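Local coordinates for protein shikimate dehydrogenase (NADP(+)) (Thermotoga maritima, PDB 3U62) that probably catalyses the reversible NADPH-linked reduction of 3-dehydroshikimate to shikimate, a step on the way to chorismate and the aromatic amino acids, at residues 93-98 / 123-128; 155-160 / 182-187; 170-175 / 196-201. One frame throughout, in Å; residues are numbered along the deposited sequence.

All three contacts lie on or against the six-stranded parallel sheet of the Rossmann-type domain, contact 1 through helix 94-101, which enters from the substrate-binding part. Contact 3 pairs strands 169-172 and 195-198. Contact 1 lies on the face carrying Phe171 and Tyr197, Val123 CG1 3.6 Å from Phe171 CD2; contact 2 lies on the other, Leu183 beside Asn172. The centres of contacts 1 and 2 are each about 13 Å from that of contact 3 and about 23 Å apart. Along the chain contact 1 closes first; contacts 2 and 3 interleave, so successive strand connections pack on one another. The Leu157 and Thr174 side chains each lie about 4 Å from that of Arg140, predicted to bind NADP(+).

Contact 1. Residues 93-98 / 123-128; sequences TDWVGV and VIYALL
The indole NE1 of Trp95 is hydrogen-bonded to Asp75 OD2 on helix 74-79, which anchors the ring that Tyr125 meets from the neighbouring helix. The aromatic pair is edge-to-face (T-shaped): the CD2-CE2 edge of Tyr125 points at one indole face, the planes stand at 68°, and the centroid of the five-membered ring is 4.7 Å from that of the phenol. Closest are Trp95 CD2 and Tyr125 CD2, 3.6 Å apart. Val96 CG2 covers the opposite indole face, holding the ring between two groups. With chi1 at 74°, Trp95 CG sits between its backbone N and carbonyl carbon, turning one indole face to the Tyr125 edge. The small Ala126 sits where the backbones are nearest (Trp95 CA to Ala126 CA 5.0 Å), its CB 3.6 Å from Trp95 O and 3.8 Å from Val98 CG1. Val98 CG2 touches Val123 CG2 at 3.9 Å. Replacing Trp95 by an alanine would probably leave the Tyr125 edge without its facing surface and Asp75 without this donor. The segment axes approach to 8.2 Å and cross at -51°, packing helix 94-101 against helix 118-129, which follows the glycine-rich turn predicted to bind NADP(+), as in Rossmann folds.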
loop_
_atom_site.group_PDB
_atom_site.type_symbol
_atom_site.label_atom_id
_atom_site.label_comp_id
_atom_site.label_asym_id
_atom_site.label_seq_id
_atom_site.Cartn_x
_atom_site.Cartn_y
_atom_site.Cartn_z
ATOM N N THR A 93 -0.644 -8.531 -0.634
ATOM C CA THR A 93 0.626 -8.485 0.083
ATOM C C THR A 93 0.856 -7.120 0.729
ATOM O O THR A 93 1.818 -6.941 1.481
ATOM C CB THR A 93 1.815 -8.837 -0.836
ATOM O OG1 THR A 93 1.912 -7.872 -1.890
ATOM C CG2 THR A 93 1.629 -10.220 -1.441
ATOM N N ASP A 94 -0.026 -6.166 0.430
ATOM C CA ASP A 94 0.041 -4.830 1.026
ATOM C C ASP A 94 -0.081 -4.873 2.547
ATOM O O ASP A 94 0.697 -4.219 3.246
ATOM C CB ASP A 94 -1.033 -3.902 0.443
ATOM C CG ASP A 94 -0.612 -3.254 -0.867
ATOM O OD1 ASP A 94 0.604 -3.188 -1.158
ATOM O OD2 ASP A 94 -1.509 -2.796 -1.611
ATOM N N TRP A 95 -1.047 -5.640 3.057
ATOM C CA TRP A 95 -1.249 -5.746 4.505
ATOM C C TRP A 95 -0.062 -6.404 5.205
ATOM O O TRP A 95 0.285 -6.032 6.329
ATOM C CB TRP A 95 -2.568 -6.452 4.858
ATOM C CG TRP A 95 -2.598 -7.945 4.652
ATOM C CD1 TRP A 95 -3.013 -8.604 3.533
ATOM C CD2 TRP A 95 -2.227 -8.959 5.598
ATOM N NE1 TRP A 95 -2.919 -9.962 3.715
ATOM C CE2 TRP A 95 -2.438 -10.209 4.973
ATOM C CE3 TRP A 95 -1.729 -8.933 6.910
ATOM C CZ2 TRP A 95 -2.168 -11.422 5.611
ATOM C CZ3 TRP A 95 -1.462 -10.143 7.546
ATOM C CH2 TRP A 95 -1.684 -11.370 6.892
ATOM N N VAL A 96 0.551 -7.377 4.531
ATOM C CA VAL A 96 1.781 -8.013 5.005
ATOM C C VAL A 96 2.898 -6.972 5.081
ATOM O O VAL A 96 3.651 -6.932 6.058
ATOM C CB VAL A 96 2.202 -9.199 4.094
ATOM C CG1 VAL A 96 3.609 -9.690 4.431
ATOM C CG2 VAL A 96 1.200 -10.344 4.206
ATOM N N GLY A 97 2.987 -6.131 4.050
ATOM C CA GLY A 97 3.937 -5.023 4.022
ATOM C C GLY A 97 3.781 -4.091 5.209
ATOM O O GLY A 97 4.775 -3.649 5.789
ATOM N N VAL A 98 2.532 -3.803 5.575
ATOM C CA VAL A 98 2.229 -2.921 6.706
ATOM C C VAL A 98 2.623 -3.559 8.044
ATOM O O VAL A 98 3.312 -2.928 8.852
ATOM C CB VAL A 98 0.739 -2.480 6.727
ATOM C CG1 VAL A 98 0.450 -1.581 7.925
ATOM C CG2 VAL A 98 0.373 -1.755 5.438
ATOM N N VAL A 123 -4.375 -1.526 5.131
ATOM C CA VAL A 123 -3.874 -0.967 6.387
ATOM C C VAL A 123 -4.798 -1.333 7.554
ATOM O O VAL A 123 -4.322 -1.772 8.603
ATOM C CB VAL A 123 -3.668 0.572 6.288
ATOM C CG1 VAL A 123 -3.490 1.203 7.665
ATOM C CG2 VAL A 123 -2.469 0.887 5.403
ATOM N N ILE A 124 -6.107 -1.172 7.357
ATOM C CA ILE A 124 -7.096 -1.523 8.381
ATOM C C ILE A 124 -7.003 -3.007 8.751
ATOM O O ILE A 124 -6.987 -3.352 9.936
ATOM C CB ILE A 124 -8.542 -1.156 7.953
ATOM C CG1 ILE A 124 -8.676 0.359 7.760
ATOM C CG2 ILE A 124 -9.557 -1.642 8.995
ATOM C CD1 ILE A 124 -9.819 0.767 6.838
ATOM N N TYR A 125 -6.928 -3.870 7.738
ATOM C CA TYR A 125 -6.773 -5.309 7.952
ATOM C C TYR A 125 -5.520 -5.604 8.775
ATOM O O TYR A 125 -5.569 -6.391 9.721
ATOM C CB TYR A 125 -6.723 -6.056 6.615
ATOM C CG TYR A 125 -6.716 -7.566 6.743
ATOM C CD1 TYR A 125 -7.910 -8.288 6.774
ATOM C CD2 TYR A 125 -5.516 -8.275 6.822
ATOM C CE1 TYR A 125 -7.909 -9.676 6.888
ATOM C CE2 TYR A 125 -5.503 -9.660 6.938
ATOM C CZ TYR A 125 -6.701 -10.354 6.970
ATOM O OH TYR A 125 -6.692 -11.724 7.083
ATOM N N ALA A 126 -4.412 -4.961 8.410
ATOM C CA ALA A 126 -3.147 -5.118 9.124
ATOM C C ALA A 126 -3.264 -4.692 10.588
ATOM O O ALA A 126 -2.809 -5.410 11.484
ATOM C CB ALA A 126 -2.049 -4.334 8.426
ATOM N N LEU A 127 -3.879 -3.533 10.821
ATOM C CA LEU A 127 -4.077 -3.008 12.173
ATOM C C LEU A 127 -4.920 -3.947 13.031
ATOM O O LEU A 127 -4.589 -4.195 14.192
ATOM C CB LEU A 127 -4.715 -1.615 12.130
ATOM C CG LEU A 127 -3.881 -0.454 11.581
ATOM C CD1 LEU A 127 -4.774 0.733 11.250
ATOM C CD2 LEU A 127 -2.767 -0.043 12.539
ATOM N N LEU A 128 -5.997 -4.472 12.450
ATOM C CA LEU A 128 -6.861 -5.420 13.148
ATOM C C LEU A 128 -6.136 -6.725 13.475
ATOM O O LEU A 128 -6.385 -7.327 14.528
ATOM C CB LEU A 128 -8.134 -5.695 12.343
ATOM C CG LEU A 128 -9.153 -4.552 12.256
ATOM C CD1 LEU A 128 -10.188 -4.848 11.187
ATOM C CD2 LEU A 128 -9.832 -4.288 13.598
#

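Contact 2. Residues 155-160 / 182-187; sequences FSLDQL and ELPVSD
At the rim of the Rossmann-type domain, the turn that leaves the outermost strand 153-156 for helix 160-165 packs on the loop leading to helix 187-190, with Leu157 and Leu160 set against Leu183, Pro184 and Val185. Both leucines also reach strands 111-114 and 135-139, so the contact lies over one face of the parallel sheet; Leu157 is close to Arg140, a predicted NADP(+)-binding residue. Leu157 meets the proline ring crosswise, its CG 3.8 Å from Pro184 CG. Leu160 holds its CG opposite the backbone N (chi1 -178°), which carries the CD2 branch into the loop: this one methyl lies 4.0 Å from Leu183 CB, the same distance from Pro184 CD, and also touches Val185 CB.

The two backbones are each shaped locally. Pro184 is the centre of an inverse gamma turn, closed by Val185 N bonding to Leu183 O at 2.8 Å, and this turns the Pro184 carbonyl toward the other segment. Across from it, the 3-10 turn is secured by its polar side chains: Ser156 N donates to Gln159 OE1 over 3.0 Å, in the amide plane and on a lone pair, while Ser156 OG reaches Asp158 OD1 at 2.6 Å on the syn side, tilted 30° out of the carboxylate plane. Leu157 O accepts from Leu160 N and also faces a water set between the segments. That water, 3.0 Å from Leu157 O and 2.7 Å from Pro184 O, can donate to either, though its two protons are too few for every acceptor around it.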
loop_
_atom_site.group_PDB
_atom_site.type_symbol
_atom_site.label_atom_id
_atom_site.label_comp_id
_atom_site.label_asym_id
_atom_site.label_seq_id
_atom_site.Cartn_x
_atom_site.Cartn_y
_atom_site.Cartn_z
ATOM N N PHE A 155 -15.343 9.248 9.095
ATOM C CA PHE A 155 -15.456 10.703 9.128
ATOM C C PHE A 155 -15.095 11.289 7.765
ATOM O O PHE A 155 -14.411 10.642 6.968
ATOM C CB PHE A 155 -14.526 11.283 10.200
ATOM C CG PHE A 155 -14.762 10.729 11.578
ATOM C CD1 PHE A 155 -13.980 9.687 12.066
ATOM C CD2 PHE A 155 -15.767 11.250 12.388
ATOM C CE1 PHE A 155 -14.195 9.168 13.340
ATOM C CE2 PHE A 155 -15.991 10.739 13.664
ATOM C CZ PHE A 155 -15.202 9.696 14.142
ATOM N N SER A 156 -15.559 12.507 7.499
ATOM C CA SER A 156 -15.206 13.216 6.269
ATOM C C SER A 156 -13.909 14.004 6.454
ATOM O O SER A 156 -13.485 14.253 7.585
ATOM C CB SER A 156 -16.353 14.124 5.820
ATOM O OG SER A 156 -16.852 14.894 6.903
ATOM N N LEU A 157 -13.287 14.399 5.342
ATOM C CA LEU A 157 -11.960 15.025 5.369
ATOM C C LEU A 157 -11.914 16.372 6.100
ATOM O O LEU A 157 -10.855 16.766 6.606
ATOM C CB LEU A 157 -11.390 15.161 3.950
ATOM C CG LEU A 157 -9.875 15.342 3.801
ATOM C CD1 LEU A 157 -9.111 14.057 4.102
ATOM C CD2 LEU A 157 -9.526 15.861 2.414
ATOM N N ASP A 158 -13.051 17.068 6.162
ATOM C CA ASP A 158 -13.133 18.322 6.923
ATOM C C ASP A 158 -12.993 18.090 8.431
ATOM O O ASP A 158 -12.700 19.021 9.185
ATOM C CB ASP A 158 -14.443 19.056 6.626
ATOM C CG ASP A 158 -15.665 18.202 6.896
ATOM O OD1 ASP A 158 -15.885 17.231 6.147
ATOM O OD2 ASP A 158 -16.409 18.511 7.850
ATOM N N GLN A 159 -13.201 16.845 8.858
ATOM C CA GLN A 159 -13.096 16.479 10.268
ATOM C C GLN A 159 -11.697 15.984 10.639
ATOM O O GLN A 159 -11.429 15.719 11.814
ATOM C CB GLN A 159 -14.135 15.409 10.623
ATOM C CG GLN A 159 -15.578 15.839 10.415
ATOM C CD GLN A 159 -16.562 14.726 10.712
ATOM O OE1 GLN A 159 -16.694 13.774 9.942
ATOM N NE2 GLN A 159 -17.270 14.848 11.828
ATOM N N LEU A 160 -10.813 15.873 9.645
ATOM C CA LEU A 160 -9.472 15.310 9.854
ATOM C C LEU A 160 -8.705 15.991 10.985
ATOM O O LEU A 160 -8.169 15.322 11.869
ATOM C CB LEU A 160 -8.643 15.332 8.561
ATOM C CG LEU A 160 -7.236 14.719 8.639
ATOM C CD1 LEU A 160 -7.309 13.217 8.912
ATOM C CD2 LEU A 160 -6.468 14.978 7.353
ATOM N N GLU A 182 -0.827 18.943 0.632
ATOM C CA GLU A 182 -0.943 18.857 2.085
ATOM C C GLU A 182 -2.326 18.373 2.500
ATOM O O GLU A 182 -3.326 18.701 1.857
ATOM C CB GLU A 182 -0.682 20.220 2.726
ATOM C CG GLU A 182 0.728 20.751 2.543
ATOM C CD GLU A 182 0.928 22.110 3.186
ATOM O OE1 GLU A 182 0.501 22.300 4.347
ATOM O OE2 GLU A 182 1.521 22.992 2.531
ATOM N N LEU A 183 -2.372 17.595 3.578
ATOM C CA LEU A 183 -3.636 17.196 4.189
ATOM C C LEU A 183 -4.108 18.280 5.159
ATOM O O LEU A 183 -3.281 18.959 5.777
ATOM C CB LEU A 183 -3.484 15.854 4.915
ATOM C CG LEU A 183 -3.405 14.588 4.051
ATOM C CD1 LEU A 183 -2.825 13.431 4.851
ATOM C CD2 LEU A 183 -4.771 14.215 3.477
ATOM N N PRO A 184 -5.439 18.451 5.298
ATOM C CA PRO A 184 -5.982 19.457 6.215
ATOM C C PRO A 184 -5.852 19.050 7.687
ATOM O O PRO A 184 -6.841 18.682 8.330
ATOM C CB PRO A 184 -7.453 19.560 5.792
ATOM C CG PRO A 184 -7.764 18.239 5.191
ATOM C CD PRO A 184 -6.502 17.763 4.537
ATOM N N VAL A 185 -4.628 19.117 8.203
ATOM C CA VAL A 185 -4.341 18.781 9.596
ATOM C C VAL A 185 -3.277 19.731 10.158
ATOM O O VAL A 185 -2.266 20.005 9.506
ATOM C CB VAL A 185 -3.954 17.276 9.770
ATOM C CG1 VAL A 185 -2.717 16.907 8.942
ATOM C CG2 VAL A 185 -3.762 16.915 11.243
ATOM N N SER A 186 -3.528 20.237 11.362
ATOM C CA SER A 186 -2.691 21.265 11.978
ATOM C C SER A 186 -1.473 20.699 12.699
ATOM O O SER A 186 -1.426 19.507 13.018
ATOM C CB SER A 186 -3.520 22.095 12.964
ATOM O OG SER A 186 -4.070 21.260 13.997
ATOM N N ASP A 187 -0.497 21.570 12.956
ATOM C CA ASP A 187 0.658 21.239 13.791
ATOM C C ASP A 187 0.209 20.795 15.179
ATOM O O ASP A 187 0.731 19.820 15.722
ATOM C CB ASP A 187 1.588 22.448 13.924
ATOM C CG ASP A 187 2.362 22.743 12.652
ATOM O OD1 ASP A 187 2.103 22.094 11.615
ATOM O OD2 ASP A 187 3.238 23.633 12.690
HETATM O O HOH W 1 -9.574 18.757 8.505
#

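Contact 3. Residues 170-175 / 196-201; sequences LFNTTS and VYDVIY. With SO4 (sulfate ion), chain D.
Leu170, Phe171 and Asn172 pair in parallel with Val196, Tyr197 and Asp198 on two neighbouring strands of the Rossmann-type sheet, joined by a beta-alpha-beta crossover through helix 187-190. Three backbone bonds zigzag across. Tyr197 N donates to Leu170 O at 2.7 Å, Asn172 N to Tyr197 O at 2.8 Å, and Val199 N to Asn172 O at 3.0 Å, which prolongs the pairing past the strands. On its other side the backbone of Phe171 bonds to Val112 and Val114, so strand 169-172 is flanked by hydrogen-bonded neighbours.

On the face toward helix 118-129, the Phe171 and Tyr197 rings form an offset stack, planes 26° apart, Phe171 CE2 lying over the Tyr197 ring toward its rim, 3.4 Å from Tyr197 CG. Tyr197 turns its CG away from its backbone N (chi1 -167°), and its CB sits 3.8 Å from the Phe171 centroid as a CH-pi contact over the face. The phenol OH is satisfied by Ser101 OG. Thr173, packed on the same helix, has its OG1 bonded to Val114 O; Thr174 OG1 bonds to Val176 N.

On the opposite face, Asp198 shares out its carboxylate: OD1 accepts from Ile200 N at 3.1 Å, from above the carboxylate plane, closing an Asx turn, and OD2 bonds to Thr204 OG1. The loop after strand 195-198 holds Val199 and Tyr201, predicted to bind NADP(+) and shikimate respectively.

A sulfate, probably from the crystallisation liquor, is bound by Arg140 and Arg144, both predicted NADP(+) ligands, consistent with a phosphate pocket. Ser175 grips it twice: N to O3 at 2.9 Å, and OG to O4 at 2.6 Å.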
loop_
_atom_site.group_PDB
_atom_site.type_symbol
_atom_site.label_atom_id
_atom_site.label_comp_id
_atom_site.label_asym_id
_atom_site.label_seq_id
_atom_site.Cartn_x
_atom_site.Cartn_y
_atom_site.Cartn_z
ATOM N N LEU A 170 -1.383 8.147 13.028
ATOM C CA LEU A 170 -1.967 8.606 11.771
ATOM C C LEU A 170 -1.353 7.876 10.578
ATOM O O LEU A 170 -0.130 7.811 10.438
ATOM C CB LEU A 170 -1.784 10.121 11.614
ATOM C CG LEU A 170 -2.213 10.786 10.299
ATOM C CD1 LEU A 170 -3.723 10.743 10.122
ATOM C CD2 LEU A 170 -1.713 12.216 10.234
ATOM N N PHE A 171 -2.220 7.330 9.727
ATOM C CA PHE A 171 -1.818 6.676 8.486
ATOM C C PHE A 171 -2.414 7.426 7.301
ATOM O O PHE A 171 -3.639 7.565 7.210
ATOM C CB PHE A 171 -2.329 5.228 8.440
ATOM C CG PHE A 171 -1.599 4.276 9.351
ATOM C CD1 PHE A 171 -1.795 4.315 10.729
ATOM C CD2 PHE A 171 -0.746 3.309 8.826
ATOM C CE1 PHE A 171 -1.130 3.426 11.573
ATOM C CE2 PHE A 171 -0.077 2.415 9.664
ATOM C CZ PHE A 171 -0.271 2.475 11.039
ATOM N N ASN A 172 -1.566 7.918 6.399
ATOM C CA ASN A 172 -2.053 8.354 5.095
ATOM C C ASN A 172 -1.969 7.202 4.110
ATOM O O ASN A 172 -0.895 6.628 3.910
ATOM C CB ASN A 172 -1.282 9.553 4.540
ATOM C CG ASN A 172 -1.667 9.868 3.097
ATOM O OD1 ASN A 172 -0.827 9.865 2.197
ATOM N ND2 ASN A 172 -2.955 10.118 2.868
ATOM N N THR A 173 -3.100 6.866 3.496
ATOM C CA THR A 173 -3.147 5.788 2.505
ATOM C C THR A 173 -3.566 6.299 1.123
ATOM O O THR A 173 -3.687 5.520 0.172
ATOM C CB THR A 173 -4.075 4.627 2.938
ATOM O OG1 THR A 173 -5.445 5.027 2.801
ATOM C CG2 THR A 173 -3.804 4.215 4.384
ATOM N N THR A 174 -3.782 7.610 1.022
ATOM C CA THR A 174 -4.196 8.246 -0.228
ATOM C C THR A 174 -2.987 8.656 -1.064
ATOM O O THR A 174 -1.838 8.504 -0.637
ATOM C CB THR A 174 -5.056 9.511 0.024
ATOM O OG1 THR A 174 -4.231 10.555 0.562
ATOM C CG2 THR A 174 -6.199 9.221 0.986
ATOM N N SER A 175 -3.260 9.185 -2.254
ATOM C CA SER A 175 -2.220 9.735 -3.113
ATOM C C SER A 175 -1.921 11.204 -2.794
ATOM O O SER A 175 -1.073 11.817 -3.446
ATOM C CB SER A 175 -2.597 9.571 -4.586
ATOM O OG SER A 175 -2.532 8.213 -4.983
ATOM N N VAL A 196 3.418 8.710 12.731
ATOM C CA VAL A 196 2.938 9.227 11.453
ATOM C C VAL A 196 3.439 8.282 10.365
ATOM O O VAL A 196 4.648 8.097 10.189
ATOM C CB VAL A 196 3.403 10.682 11.191
ATOM C CG1 VAL A 196 3.111 11.100 9.749
ATOM C CG2 VAL A 196 2.732 11.644 12.168
ATOM N N TYR A 197 2.494 7.678 9.653
ATOM C CA TYR A 197 2.787 6.657 8.661
ATOM C C TYR A 197 2.205 7.096 7.325
ATOM O O TYR A 197 1.025 7.440 7.237
ATOM C CB TYR A 197 2.172 5.328 9.112
ATOM C CG TYR A 197 2.619 4.088 8.362
ATOM C CD1 TYR A 197 3.419 3.127 8.985
ATOM C CD2 TYR A 197 2.213 3.850 7.048
ATOM C CE1 TYR A 197 3.820 1.975 8.312
ATOM C CE2 TYR A 197 2.609 2.704 6.366
ATOM C CZ TYR A 197 3.411 1.772 7.003
ATOM O OH TYR A 197 3.803 0.640 6.329
ATOM N N ASP A 198 3.037 7.095 6.291
ATOM C CA ASP A 198 2.597 7.466 4.953
ATOM C C ASP A 198 2.936 6.333 3.996
ATOM O O ASP A 198 4.084 5.890 3.937
ATOM C CB ASP A 198 3.279 8.768 4.514
ATOM C CG ASP A 198 2.501 9.511 3.438
ATOM O OD1 ASP A 198 1.866 8.860 2.580
ATOM O OD2 ASP A 198 2.534 10.762 3.445
ATOM N N VAL A 199 1.938 5.857 3.256
ATOM C CA VAL A 199 2.154 4.771 2.295
ATOM C C VAL A 199 2.949 5.244 1.079
ATOM O O VAL A 199 3.484 4.424 0.324
ATOM C CB VAL A 199 0.830 4.092 1.833
ATOM C CG1 VAL A 199 0.050 3.546 3.030
ATOM C CG2 VAL A 199 -0.027 5.053 1.003
ATOM N N ILE A 200 3.015 6.562 0.890
ATOM C CA ILE A 200 3.791 7.148 -0.198
ATOM C C ILE A 200 5.279 6.928 0.054
ATOM O O ILE A 200 5.789 7.163 1.155
ATOM C CB ILE A 200 3.453 8.642 -0.425
ATOM C CG1 ILE A 200 1.972 8.787 -0.795
ATOM C CG2 ILE A 200 4.333 9.241 -1.528
ATOM C CD1 ILE A 200 1.411 10.189 -0.635
ATOM N N TYR A 201 5.948 6.458 -0.992
ATOM C CA TYR A 201 7.315 5.969 -0.939
ATOM C C TYR A 201 8.346 7.036 -0.545
ATOM O O TYR A 201 9.312 6.743 0.162
ATOM C CB TYR A 201 7.654 5.343 -2.299
ATOM C CG TYR A 201 9.074 4.868 -2.432
ATOM C CD1 TYR A 201 10.056 5.705 -2.962
ATOM C CD2 TYR A 201 9.443 3.589 -2.023
ATOM C CE1 TYR A 201 11.369 5.283 -3.081
ATOM C CE2 TYR A 201 10.761 3.155 -2.136
ATOM C CZ TYR A 201 11.715 4.009 -2.670
ATOM O OH TYR A 201 13.023 3.601 -2.796
HETATM S S SO4 D . -5.820 7.510 -4.263
HETATM O O1 SO4 D . -6.004 7.827 -5.678
HETATM O O2 SO4 D . -6.920 6.665 -3.797
HETATM O O3 SO4 D . -5.796 8.746 -3.485
HETATM O O4 SO4 D . -4.560 6.795 -4.083
#